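Local structure of walker-type atpase (Pyrococcus abyssi, 2QEN) at residues A[206-211]-A[230-235]; A[246-251]-A[259-264]; A[30-35]-A[157-162]; A[115-120]-A[152-157]. The protein binds ADP and magnesium at a P-loop and is probably an archaeal ATPase, though its cellular role is unknown. The protein carries 1 engineered substitution. All coordinates share one frame; numbering follows the deposited sequence.

Contact 1: residues A[206-211]-A[230-235]. With ADP (adenosine-5'-diphosphate), chain C.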
# COMPACT_ATOMS: atom_id res chain seq x y z
N ASP A 206 9.26 -19.77 7.28
CA ASP A 206 8.33 -20.76 7.82
C ASP A 206 6.86 -20.38 7.64
O ASP A 206 6.02 -21.25 7.41
CB ASP A 206 8.65 -21.07 9.29
CG ASP A 206 9.89 -21.94 9.46
OD1 ASP A 206 10.52 -22.33 8.44
OD2 ASP A 206 10.26 -22.24 10.61
N THR A 207 6.56 -19.09 7.76
CA THR A 207 5.22 -18.55 7.53
C THR A 207 4.83 -18.71 6.06
O THR A 207 3.74 -19.19 5.76
CB THR A 207 5.12 -17.07 8.01
OG1 THR A 207 5.56 -16.98 9.37
CG2 THR A 207 3.69 -16.56 7.93
N SER A 208 5.72 -18.35 5.14
CA SER A 208 5.51 -18.57 3.70
C SER A 208 5.17 -20.03 3.35
O SER A 208 4.22 -20.28 2.62
CB SER A 208 6.73 -18.12 2.89
OG SER A 208 6.98 -16.75 3.11
N VAL A 209 5.96 -20.96 3.88
CA VAL A 209 5.73 -22.40 3.73
C VAL A 209 4.35 -22.80 4.25
O VAL A 209 3.60 -23.49 3.56
CB VAL A 209 6.88 -23.24 4.42
CG1 VAL A 209 6.43 -24.67 4.73
CG2 VAL A 209 8.14 -23.27 3.55
N GLU A 210 4.03 -22.35 5.46
CA GLU A 210 2.72 -22.58 6.07
C GLU A 210 1.53 -21.98 5.30
O GLU A 210 0.44 -22.59 5.24
CB GLU A 210 2.71 -22.09 7.52
CG GLU A 210 1.71 -22.81 8.39
CD GLU A 210 1.65 -24.30 8.07
OE1 GLU A 210 2.59 -25.03 8.47
OE2 GLU A 210 0.65 -24.72 7.41
N PHE A 211 1.74 -20.79 4.73
CA PHE A 211 0.77 -20.12 3.86
C PHE A 211 0.40 -21.02 2.68
O PHE A 211 -0.77 -21.33 2.48
CB PHE A 211 1.37 -18.78 3.38
CG PHE A 211 0.42 -17.93 2.58
CD1 PHE A 211 0.24 -18.15 1.20
CD2 PHE A 211 -0.25 -16.87 3.18
CE1 PHE A 211 -0.63 -17.36 0.45
CE2 PHE A 211 -1.11 -16.07 2.44
CZ PHE A 211 -1.30 -16.32 1.06
N GLU A 230 10.87 -24.85 -2.92
CA GLU A 230 11.32 -24.19 -4.15
C GLU A 230 10.47 -22.94 -4.50
O GLU A 230 11.00 -21.93 -4.94
CB GLU A 230 11.35 -25.18 -5.32
CG GLU A 230 12.20 -24.75 -6.51
CD GLU A 230 13.67 -25.13 -6.37
OE1 GLU A 230 14.02 -26.34 -6.48
OE2 GLU A 230 14.48 -24.21 -6.16
N ALA A 231 9.16 -23.01 -4.30
CA ALA A 231 8.31 -21.84 -4.56
C ALA A 231 8.65 -20.66 -3.62
O ALA A 231 8.68 -19.51 -4.05
CB ALA A 231 6.84 -22.21 -4.44
N VAL A 232 8.94 -20.96 -2.36
CA VAL A 232 9.26 -19.92 -1.38
C VAL A 232 10.66 -19.30 -1.61
O VAL A 232 10.87 -18.12 -1.39
CB VAL A 232 9.09 -20.45 0.07
CG1 VAL A 232 9.69 -19.48 1.10
CG2 VAL A 232 7.62 -20.73 0.35
N GLU A 233 11.60 -20.11 -2.08
CA GLU A 233 12.90 -19.60 -2.50
C GLU A 233 12.80 -18.64 -3.68
O GLU A 233 13.55 -17.66 -3.74
CB GLU A 233 13.85 -20.74 -2.83
CG GLU A 233 14.35 -21.54 -1.61
CD GLU A 233 14.75 -20.67 -0.39
OE1 GLU A 233 13.87 -19.94 0.16
OE2 GLU A 233 15.92 -20.78 0.06
N LEU A 234 11.88 -18.89 -4.62
CA LEU A 234 11.64 -17.94 -5.70
C LEU A 234 10.74 -16.77 -5.30
O LEU A 234 10.95 -15.64 -5.75
CB LEU A 234 11.07 -18.61 -6.96
CG LEU A 234 11.99 -19.25 -8.02
CD1 LEU A 234 13.39 -18.66 -8.03
CD2 LEU A 234 12.06 -20.75 -7.86
N LEU A 235 9.74 -17.02 -4.46
CA LEU A 235 8.72 -16.00 -4.17
C LEU A 235 8.84 -15.22 -2.83
O LEU A 235 8.09 -14.27 -2.61
CB LEU A 235 7.29 -16.55 -4.39
CG LEU A 235 6.97 -17.22 -5.74
CD1 LEU A 235 5.53 -17.81 -5.77
CD2 LEU A 235 7.19 -16.30 -6.96
PB ADP C . -0.69 -3.98 -0.71
O1B ADP C . 0.28 -4.09 0.44
O2B ADP C . -1.92 -3.19 -0.34
O3B ADP C . -0.10 -3.54 -2.02
PA ADP C . -2.62 -6.20 -0.96
O1A ADP C . -3.29 -6.12 0.38
O2A ADP C . -3.36 -5.81 -2.20
O3A ADP C . -1.14 -5.50 -0.94
O5' ADP C . -2.14 -7.74 -1.08
C5' ADP C . -1.74 -8.35 -2.32
C4' ADP C . -2.52 -9.65 -2.48
O4' ADP C . -1.94 -10.70 -1.68
C3' ADP C . -3.98 -9.60 -2.02
O3' ADP C . -4.88 -9.27 -3.08
C2' ADP C . -4.26 -11.01 -1.61
O2' ADP C . -4.30 -11.76 -2.82
C1' ADP C . -2.96 -11.46 -1.02
N9 ADP C . -2.76 -11.31 0.44
C8 ADP C . -2.12 -10.28 1.03
N7 ADP C . -2.03 -10.47 2.37
C5 ADP C . -2.62 -11.65 2.65
C6 ADP C . -2.87 -12.46 3.86
N6 ADP C . -2.46 -12.03 5.08
N1 ADP C . -3.52 -13.64 3.71
C2 ADP C . -3.94 -14.06 2.52
N3 ADP C . -3.73 -13.40 1.37
C4 ADP C . -3.09 -12.20 1.37

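Contact 2: residues A[246-251]-A[259-264]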
# COMPACT_ATOMS: atom_id res chain seq x y z
N GLY A 246 -0.30 -20.15 -5.99
CA GLY A 246 -1.26 -21.12 -5.49
C GLY A 246 -2.39 -21.35 -6.49
O GLY A 246 -2.69 -22.48 -6.83
N VAL A 247 -3.00 -20.27 -6.96
CA VAL A 247 -3.96 -20.29 -8.08
C VAL A 247 -3.43 -21.02 -9.33
O VAL A 247 -4.09 -21.92 -9.85
CB VAL A 247 -4.43 -18.84 -8.43
CG1 VAL A 247 -5.31 -18.80 -9.71
CG2 VAL A 247 -5.21 -18.22 -7.24
N GLU A 248 -2.25 -20.63 -9.82
CA GLU A 248 -1.67 -21.25 -11.04
C GLU A 248 -1.38 -22.74 -10.86
O GLU A 248 -1.54 -23.51 -11.79
CB GLU A 248 -0.41 -20.50 -11.50
CG GLU A 248 -0.67 -19.11 -12.09
CD GLU A 248 -1.72 -19.13 -13.21
OE1 GLU A 248 -1.83 -20.16 -13.90
OE2 GLU A 248 -2.45 -18.12 -13.39
N TYR A 249 -0.99 -23.14 -9.65
CA TYR A 249 -0.76 -24.54 -9.36
C TYR A 249 -2.04 -25.35 -9.39
O TYR A 249 -2.04 -26.45 -9.94
CB TYR A 249 0.00 -24.74 -8.02
CG TYR A 249 0.69 -26.09 -7.92
CD1 TYR A 249 -0.04 -27.26 -7.68
CD2 TYR A 249 2.07 -26.21 -8.03
CE1 TYR A 249 0.58 -28.52 -7.58
CE2 TYR A 249 2.71 -27.45 -7.92
CZ TYR A 249 1.95 -28.60 -7.70
OH TYR A 249 2.57 -29.83 -7.60
N LEU A 250 -3.12 -24.81 -8.82
CA LEU A 250 -4.44 -25.46 -8.84
C LEU A 250 -4.98 -25.63 -10.27
O LEU A 250 -5.66 -26.60 -10.59
CB LEU A 250 -5.46 -24.64 -8.02
CG LEU A 250 -5.30 -24.58 -6.50
CD1 LEU A 250 -6.58 -24.05 -5.85
CD2 LEU A 250 -4.95 -25.92 -5.91
N ARG A 251 -4.68 -24.65 -11.12
CA ARG A 251 -5.11 -24.66 -12.50
C ARG A 251 -4.24 -25.55 -13.41
O ARG A 251 -4.72 -26.05 -14.41
CB ARG A 251 -5.15 -23.22 -13.00
CG ARG A 251 -6.32 -22.45 -12.38
CD ARG A 251 -6.27 -20.98 -12.71
NE ARG A 251 -7.53 -20.37 -12.28
CZ ARG A 251 -7.90 -19.12 -12.55
NH1 ARG A 251 -7.11 -18.32 -13.23
NH2 ARG A 251 -9.08 -18.69 -12.13
N MET A 259 4.87 -22.09 -11.87
CA MET A 259 5.84 -21.02 -11.66
C MET A 259 6.08 -20.19 -12.93
O MET A 259 6.25 -18.98 -12.86
CB MET A 259 7.17 -21.59 -11.15
CG MET A 259 8.16 -20.54 -10.60
SD MET A 259 7.56 -19.66 -9.12
CE MET A 259 6.95 -18.18 -9.86
N LYS A 260 6.09 -20.85 -14.09
CA LYS A 260 6.25 -20.17 -15.36
C LYS A 260 5.12 -19.14 -15.53
O LYS A 260 5.38 -17.99 -15.83
CB LYS A 260 6.23 -21.19 -16.51
CG LYS A 260 7.26 -20.93 -17.61
CD LYS A 260 7.18 -21.95 -18.74
CE LYS A 260 6.25 -21.50 -19.87
NZ LYS A 260 6.56 -22.16 -21.19
N ARG A 261 3.88 -19.57 -15.30
CA ARG A 261 2.70 -18.71 -15.36
C ARG A 261 2.70 -17.61 -14.29
O ARG A 261 2.26 -16.50 -14.55
CB ARG A 261 1.42 -19.54 -15.24
CG ARG A 261 1.23 -20.57 -16.35
CD ARG A 261 0.85 -19.91 -17.66
NE ARG A 261 -0.54 -20.13 -18.06
CZ ARG A 261 -1.58 -19.40 -17.64
NH1 ARG A 261 -1.41 -18.40 -16.77
NH2 ARG A 261 -2.79 -19.68 -18.08
N THR A 262 3.16 -17.93 -13.08
CA THR A 262 3.29 -16.92 -12.02
C THR A 262 4.22 -15.80 -12.48
O THR A 262 3.89 -14.63 -12.35
CB THR A 262 3.78 -17.55 -10.69
OG1 THR A 262 2.87 -18.58 -10.31
CG2 THR A 262 3.85 -16.52 -9.56
N LEU A 263 5.36 -16.17 -13.07
CA LEU A 263 6.37 -15.22 -13.54
C LEU A 263 5.87 -14.38 -14.71
O LEU A 263 6.22 -13.22 -14.80
CB LEU A 263 7.70 -15.93 -13.88
CG LEU A 263 8.40 -16.56 -12.66
CD1 LEU A 263 9.71 -17.29 -12.99
CD2 LEU A 263 8.62 -15.54 -11.52
N GLU A 264 5.07 -14.99 -15.59
CA GLU A 264 4.34 -14.30 -16.67
C GLU A 264 3.42 -13.21 -16.14
O GLU A 264 3.46 -12.08 -16.61
CB GLU A 264 3.49 -15.30 -17.47
CG GLU A 264 4.25 -16.24 -18.38
CD GLU A 264 3.35 -17.27 -19.06
OE1 GLU A 264 2.11 -17.25 -18.79
OE2 GLU A 264 3.87 -18.08 -19.87

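Contact 3: residues A[30-35]-A[157-162]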
# COMPACT_ATOMS: atom_id res chain seq x y z
N ASN A 30 -3.36 4.94 20.70
CA ASN A 30 -2.33 5.87 21.17
C ASN A 30 -2.23 7.22 20.43
O ASN A 30 -1.77 8.19 21.01
CB ASN A 30 -0.97 5.16 21.21
CG ASN A 30 -0.89 4.08 22.28
OD1 ASN A 30 -1.63 4.11 23.26
ND2 ASN A 30 0.01 3.13 22.09
N TYR A 31 -2.65 7.25 19.17
CA TYR A 31 -2.47 8.39 18.28
C TYR A 31 -3.72 8.62 17.44
O TYR A 31 -4.36 7.66 17.03
CB TYR A 31 -1.27 8.17 17.32
CG TYR A 31 0.03 7.84 18.02
CD1 TYR A 31 0.80 8.84 18.62
CD2 TYR A 31 0.47 6.52 18.11
CE1 TYR A 31 1.98 8.54 19.28
CE2 TYR A 31 1.65 6.20 18.77
CZ TYR A 31 2.41 7.21 19.34
OH TYR A 31 3.58 6.89 19.99
N PRO A 32 -4.07 9.90 17.18
CA PRO A 32 -5.17 10.21 16.26
C PRO A 32 -4.87 9.81 14.79
O PRO A 32 -5.81 9.54 14.01
CB PRO A 32 -5.30 11.75 16.38
CG PRO A 32 -4.63 12.09 17.69
CD PRO A 32 -3.49 11.12 17.77
N LEU A 33 -3.59 9.75 14.46
CA LEU A 33 -3.12 9.48 13.11
C LEU A 33 -2.15 8.28 13.13
O LEU A 33 -1.21 8.25 13.93
CB LEU A 33 -2.38 10.72 12.59
CG LEU A 33 -2.40 11.19 11.13
CD1 LEU A 33 -1.14 11.99 10.82
CD2 LEU A 33 -2.59 10.10 10.13
N THR A 34 -2.36 7.33 12.23
CA THR A 34 -1.55 6.10 12.14
C THR A 34 -1.10 5.91 10.69
O THR A 34 -1.89 6.13 9.77
CB THR A 34 -2.38 4.87 12.62
OG1 THR A 34 -2.64 5.01 14.02
CG2 THR A 34 -1.67 3.54 12.38
N LEU A 35 0.16 5.54 10.49
CA LEU A 35 0.66 5.19 9.16
C LEU A 35 0.81 3.67 9.03
O LEU A 35 1.43 3.03 9.89
CB LEU A 35 1.98 5.91 8.82
CG LEU A 35 2.13 7.39 9.23
CD1 LEU A 35 3.49 7.95 8.84
CD2 LEU A 35 0.99 8.24 8.65
N TYR A 157 -6.43 19.40 11.68
CA TYR A 157 -7.70 19.72 12.34
C TYR A 157 -8.32 18.48 12.99
O TYR A 157 -8.69 18.51 14.16
CB TYR A 157 -8.67 20.36 11.35
CG TYR A 157 -10.05 20.56 11.92
CD1 TYR A 157 -10.30 21.51 12.91
CD2 TYR A 157 -11.11 19.79 11.47
CE1 TYR A 157 -11.56 21.68 13.43
CE2 TYR A 157 -12.37 19.97 11.97
CZ TYR A 157 -12.59 20.90 12.94
OH TYR A 157 -13.86 21.04 13.42
N ALA A 158 -8.41 17.38 12.25
CA ALA A 158 -8.84 16.11 12.84
C ALA A 158 -7.97 15.72 14.07
O ALA A 158 -8.50 15.31 15.11
CB ALA A 158 -8.84 15.01 11.79
N TYR A 159 -6.66 15.84 13.93
CA TYR A 159 -5.70 15.49 14.99
C TYR A 159 -6.01 16.22 16.29
O TYR A 159 -6.11 15.60 17.35
CB TYR A 159 -4.26 15.83 14.54
CG TYR A 159 -3.17 15.13 15.33
CD1 TYR A 159 -2.83 15.55 16.62
CD2 TYR A 159 -2.47 14.06 14.77
CE1 TYR A 159 -1.82 14.90 17.34
CE2 TYR A 159 -1.47 13.41 15.47
CZ TYR A 159 -1.15 13.83 16.76
OH TYR A 159 -0.17 13.19 17.47
N ASP A 160 -6.18 17.53 16.19
CA ASP A 160 -6.34 18.39 17.36
C ASP A 160 -7.75 18.40 17.93
O ASP A 160 -7.93 18.51 19.14
CB ASP A 160 -5.95 19.83 17.03
CG ASP A 160 -4.48 19.99 16.66
OD1 ASP A 160 -3.63 19.18 17.07
OD2 ASP A 160 -4.18 20.97 15.95
N SER A 161 -8.76 18.30 17.06
CA SER A 161 -10.13 18.70 17.43
C SER A 161 -11.22 17.66 17.24
O SER A 161 -12.36 17.89 17.65
CB SER A 161 -10.52 19.94 16.64
OG SER A 161 -9.55 20.94 16.80
N LEU A 162 -10.91 16.54 16.59
CA LEU A 162 -11.91 15.49 16.36
C LEU A 162 -11.51 14.18 17.07
O LEU A 162 -11.04 13.24 16.43
CB LEU A 162 -12.18 15.33 14.85
CG LEU A 162 -12.61 16.60 14.07
CD1 LEU A 162 -12.67 16.36 12.55
CD2 LEU A 162 -13.94 17.22 14.58

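Contact 4: residues A[115-120]-A[152-157]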
# COMPACT_ATOMS: atom_id res chain seq x y z
N GLU A 115 -16.54 20.19 7.06
CA GLU A 115 -17.97 19.90 7.26
C GLU A 115 -18.23 18.39 7.32
O GLU A 115 -18.87 17.90 8.25
CB GLU A 115 -18.74 20.50 6.08
CG GLU A 115 -20.21 20.79 6.25
CD GLU A 115 -20.80 21.55 5.04
OE1 GLU A 115 -20.04 21.89 4.09
OE2 GLU A 115 -22.02 21.81 5.05
N VAL A 116 -17.72 17.67 6.31
CA VAL A 116 -17.84 16.22 6.20
C VAL A 116 -17.18 15.50 7.37
O VAL A 116 -17.77 14.58 7.96
CB VAL A 116 -17.22 15.72 4.85
CG1 VAL A 116 -17.07 14.17 4.84
CG2 VAL A 116 -18.03 16.23 3.64
N PHE A 117 -15.97 15.92 7.71
CA PHE A 117 -15.22 15.29 8.79
C PHE A 117 -15.83 15.51 10.17
O PHE A 117 -15.79 14.60 11.01
CB PHE A 117 -13.73 15.66 8.72
CG PHE A 117 -12.94 14.78 7.77
CD1 PHE A 117 -13.40 14.54 6.46
CD2 PHE A 117 -11.77 14.15 8.19
CE1 PHE A 117 -12.67 13.70 5.58
CE2 PHE A 117 -11.04 13.31 7.30
CZ PHE A 117 -11.50 13.09 6.01
N ARG A 118 -16.42 16.68 10.40
CA ARG A 118 -17.15 16.97 11.64
C ARG A 118 -18.36 16.05 11.83
O ARG A 118 -18.56 15.53 12.92
CB ARG A 118 -17.60 18.45 11.68
CG ARG A 118 -16.46 19.44 11.93
CD ARG A 118 -17.00 20.85 12.22
NE ARG A 118 -17.46 21.49 10.99
CZ ARG A 118 -16.81 22.47 10.36
NH1 ARG A 118 -15.67 22.95 10.86
NH2 ARG A 118 -17.31 22.99 9.24
N GLU A 119 -19.16 15.87 10.79
CA GLU A 119 -20.26 14.90 10.82
C GLU A 119 -19.81 13.45 11.11
O GLU A 119 -20.47 12.73 11.85
CB GLU A 119 -21.08 14.96 9.53
CG GLU A 119 -21.93 16.22 9.38
CD GLU A 119 -22.70 16.28 8.06
OE1 GLU A 119 -23.28 15.24 7.66
OE2 GLU A 119 -22.73 17.37 7.44
N LEU A 120 -18.68 13.05 10.54
CA LEU A 120 -18.12 11.71 10.79
C LEU A 120 -17.61 11.54 12.22
O LEU A 120 -17.73 10.45 12.78
CB LEU A 120 -16.99 11.39 9.80
CG LEU A 120 -17.38 11.20 8.34
CD1 LEU A 120 -16.12 10.93 7.50
CD2 LEU A 120 -18.41 10.08 8.18
N LEU A 152 -3.42 18.08 4.34
CA LEU A 152 -2.58 18.19 5.54
C LEU A 152 -3.24 19.07 6.61
O LEU A 152 -3.22 18.72 7.78
CB LEU A 152 -1.20 18.74 5.18
CG LEU A 152 -0.39 17.98 4.13
CD1 LEU A 152 0.90 18.71 3.82
CD2 LEU A 152 -0.12 16.51 4.55
N ALA A 153 -3.82 20.20 6.20
CA ALA A 153 -4.57 21.07 7.08
C ALA A 153 -5.79 20.36 7.68
O ALA A 153 -6.03 20.45 8.89
CB ALA A 153 -4.97 22.37 6.36
N LEU A 154 -6.54 19.65 6.85
CA LEU A 154 -7.66 18.84 7.31
C LEU A 154 -7.22 17.82 8.34
O LEU A 154 -7.89 17.66 9.36
CB LEU A 154 -8.35 18.14 6.12
CG LEU A 154 -9.50 17.15 6.41
CD1 LEU A 154 -10.75 17.84 7.00
CD2 LEU A 154 -9.84 16.42 5.15
N PHE A 155 -6.11 17.12 8.07
CA PHE A 155 -5.55 16.13 9.01
C PHE A 155 -5.12 16.74 10.36
O PHE A 155 -5.27 16.11 11.41
CB PHE A 155 -4.37 15.36 8.39
CG PHE A 155 -4.71 14.55 7.16
CD1 PHE A 155 -5.99 14.05 6.94
CD2 PHE A 155 -3.71 14.25 6.22
CE1 PHE A 155 -6.28 13.30 5.80
CE2 PHE A 155 -3.99 13.48 5.09
CZ PHE A 155 -5.26 13.00 4.87
N ALA A 156 -4.55 17.94 10.32
CA ALA A 156 -4.14 18.66 11.53
C ALA A 156 -5.36 19.02 12.36
O ALA A 156 -5.34 18.93 13.58
CB ALA A 156 -3.38 19.92 11.16
N TYR A 157 -6.43 19.40 11.68
CA TYR A 157 -7.70 19.72 12.34
C TYR A 157 -8.32 18.48 12.99
O TYR A 157 -8.69 18.51 14.16
CB TYR A 157 -8.67 20.36 11.35
CG TYR A 157 -10.05 20.56 11.92
CD1 TYR A 157 -10.30 21.51 12.91
CD2 TYR A 157 -11.11 19.79 11.47
CE1 TYR A 157 -11.56 21.68 13.43
CE2 TYR A 157 -12.37 19.97 11.97
CZ TYR A 157 -12.59 20.90 12.94
OH TYR A 157 -13.86 21.04 13.42

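Contact 1: residues A[206-211]-A[230-235]
Val232 meets Ser208 and Val209 where helix 225-235 packs against helix 205-217. The CB of Val232 points toward the other helix and splits into two methyl groups. Val232 CG1 lies anti to the backbone N (chi1 168°) and reaches Ser208 CB at 3.7 Å. CG2 lies beside the backbone N and touches the same Ser208 CB, so the two methyls straddle that one carbon. CG2 goes further. Val232 CG2 lies 3.9 Å from Val209 N and 4.1 Å from Val209 CG2. The two valine side chains cross at about a right angle, and only one methyl of Val209 takes part.

Ser208 offers its CB and not its hydroxyl to the valine. Its OG turns back and is hydrogen-bonded to Asp204 O, just before the start of the helix. The buried hydroxyl is thereby satisfied, and the surface facing Val232 is carbon. Ser208 CA and Val232 CA are 6.5 Å apart, consistent with the small serine side chain between the helices. No hydrogen bond joins the two segments.

Phe211, on the same helix, serves the nucleotide instead. Phe211 CE2 lies 3.5 Å from C2 of the ADP adenine, with C2 and N1 at the edge of the phenyl ring and near its plane. Phe15, which also binds ADP, meets the Phe211 ring edge-to-face.

Helix 205-217 therefore stands between the adenine pocket and helix 225-235. Leu242 and Val243 of helix 239-252 touch Phe211, while Phe245 of that helix packs on Ala231 and Leu235.

Contact 2: residues A[246-251]-A[259-264]
Glu248 and Arg261 face each other across the gap between helices 239-252 and 255-280, their side chains crossing at about a right angle. The carboxylate lies over one face of the guanidinium, with the two planes 36° apart. Glu248 OE1 is 3.4 Å from Arg261 NH1, and Glu248 OE2 is 3.5 Å from the same nitrogen. The salt bridge rests on charge alone, because OE1 sits above the guanidinium and is not in line with any of its N-H bonds.

The arginine chain bends at chi2 (-73°) and again at chi3. This folds the guanidinium back above the carboxylate, which also touches the base of the chain: Glu248 OE1 is 3.6 Å from Arg261 CB. Glu264 makes a second, long ion pair with Arg261, so two acids flank one base in a small network.

Thr262 and Glu248 run alongside each other, head to tail. Thr262 OG1 sits 4.0 Å from Glu248 CB, a plain van der Waals contact. The hydroxyl is hydrogen-bonded to Ala258 O in its own helix.

The two helices follow each other in the chain. Thr262 also packs on Val244 and Phe245 of helix 239-252. Tyr249 of that helix is hydrogen-bonded to Glu227 of helix 225-235.

Contact 3: residues A[30-35]-A[157-162]
Pro32 lays the CB-CG-CD side of its ring over the face of Tyr159 in a CH-pi contact. Pro32 CG lies 3.8 Å from the Tyr159 ring centroid and 4° off the ring normal, almost exactly above the centre. Tyr159 CG is anti to the backbone N (chi1 -162°), which carries the ring from the flank of its helix across to the proline.

The remaining contacts are apolar. Pro32 CD lies 3.7 Å from Tyr159 CZ, and Pro32 CB is 4.0 Å from Tyr159 CD2. Leu33 comes from another direction. Leu33 CB meets the edge of the ring, near its plane, at 4.0 Å from Tyr159 CD2. Proline on a face and leucine at an edge together probably limit how the ring can turn.

The polar bonding of Tyr159 lies elsewhere. Its OH is hydrogen-bonded to Ile194 O, which holds the far end of the ring. No hydrogen bond runs directly between 30-35 and 157-162.

Pro32 leads into strand 33-37, which Leu33 opens and which lies between strands 165-171 and 196-199 in the parallel sheet. Helix 149-161 packs against this sheet through Ala158 on Ile167. The strand order 5-1-4-3-2, flanked by helices, is that of the ASCE class of P-loop NTPases.

Contact 4: residues A[115-120]-A[152-157]
The Phe117 ring takes a methyl of Leu154 over one face, while the ring of Tyr157 meets Arg118 at its edge. Leu154 CD2 sits 3.9 Å from the Phe117 centroid and 12° off the ring normal. This is a CH-pi contact, with Leu154 CD2 over the ring centre and 3.8 Å from Phe117 CZ. The other methyl, Leu154 CD1, covers the root of the ring and lies 3.8 Å from Phe117 CG. Leu154 and Phe117 cross at about a right angle, and both methyls of the leucine touch the ring. Leu154 CG is anti to the backbone N (chi1 176°), which sends the two methyls out to the facing helix.

Arg118 and Tyr157 also cross at about a right angle. Arg118 CG lies near the plane of the tyrosine ring, 4.1 Å from Tyr157 CE2. Tyr157 OH touches the aliphatic part of the arginine, 3.4 Å from Arg118 CD. The guanidinium plane stands 79° from the ring, and the hydroxyl lies at the edge of the guanidinium, with Arg118 NH1 3.7 Å from Tyr157 OH. The Tyr157 ring has a cation-pi partner in Arg114, one turn earlier on helix 113-127.

Phe117 continues into the core on Val132 and Phe134 of strand 130-135 and on Leu165 of strand 165-171. Phe155 joins the same core through Phe134, Ile167 and Leu169.

No hydrogen bond or salt bridge links the segments 115-120 and 152-157. Their cohesion is therefore mainly apolar at Phe117 and Leu154. At the more exposed Arg118 it comes from van der Waals contact with the tyrosine.

How the contacts relate
The contacts form two pairs on opposite sides of the chain's centre. Contacts 3 and 4 have centres 10 Å apart and both use helix 149-161, sharing Tyr157. They also touch where Leu162 packs on Phe117 and Arg118. Contact 4 falls within the chain interval spanned by contact 3. Contacts 1 and 2 come later, in that order, with centres 14 Å apart. Leu235 and Met259 join them, Leu235 CD2 lying 3.5 Å from Met259 CE. Between the pairs the centres are about 38 to 45 Å apart. Contacts 3 and 4 thus belong to the parallel-sheet core, contacts 1 and 2 to a group of helices whose Phe211 reaches the adenine.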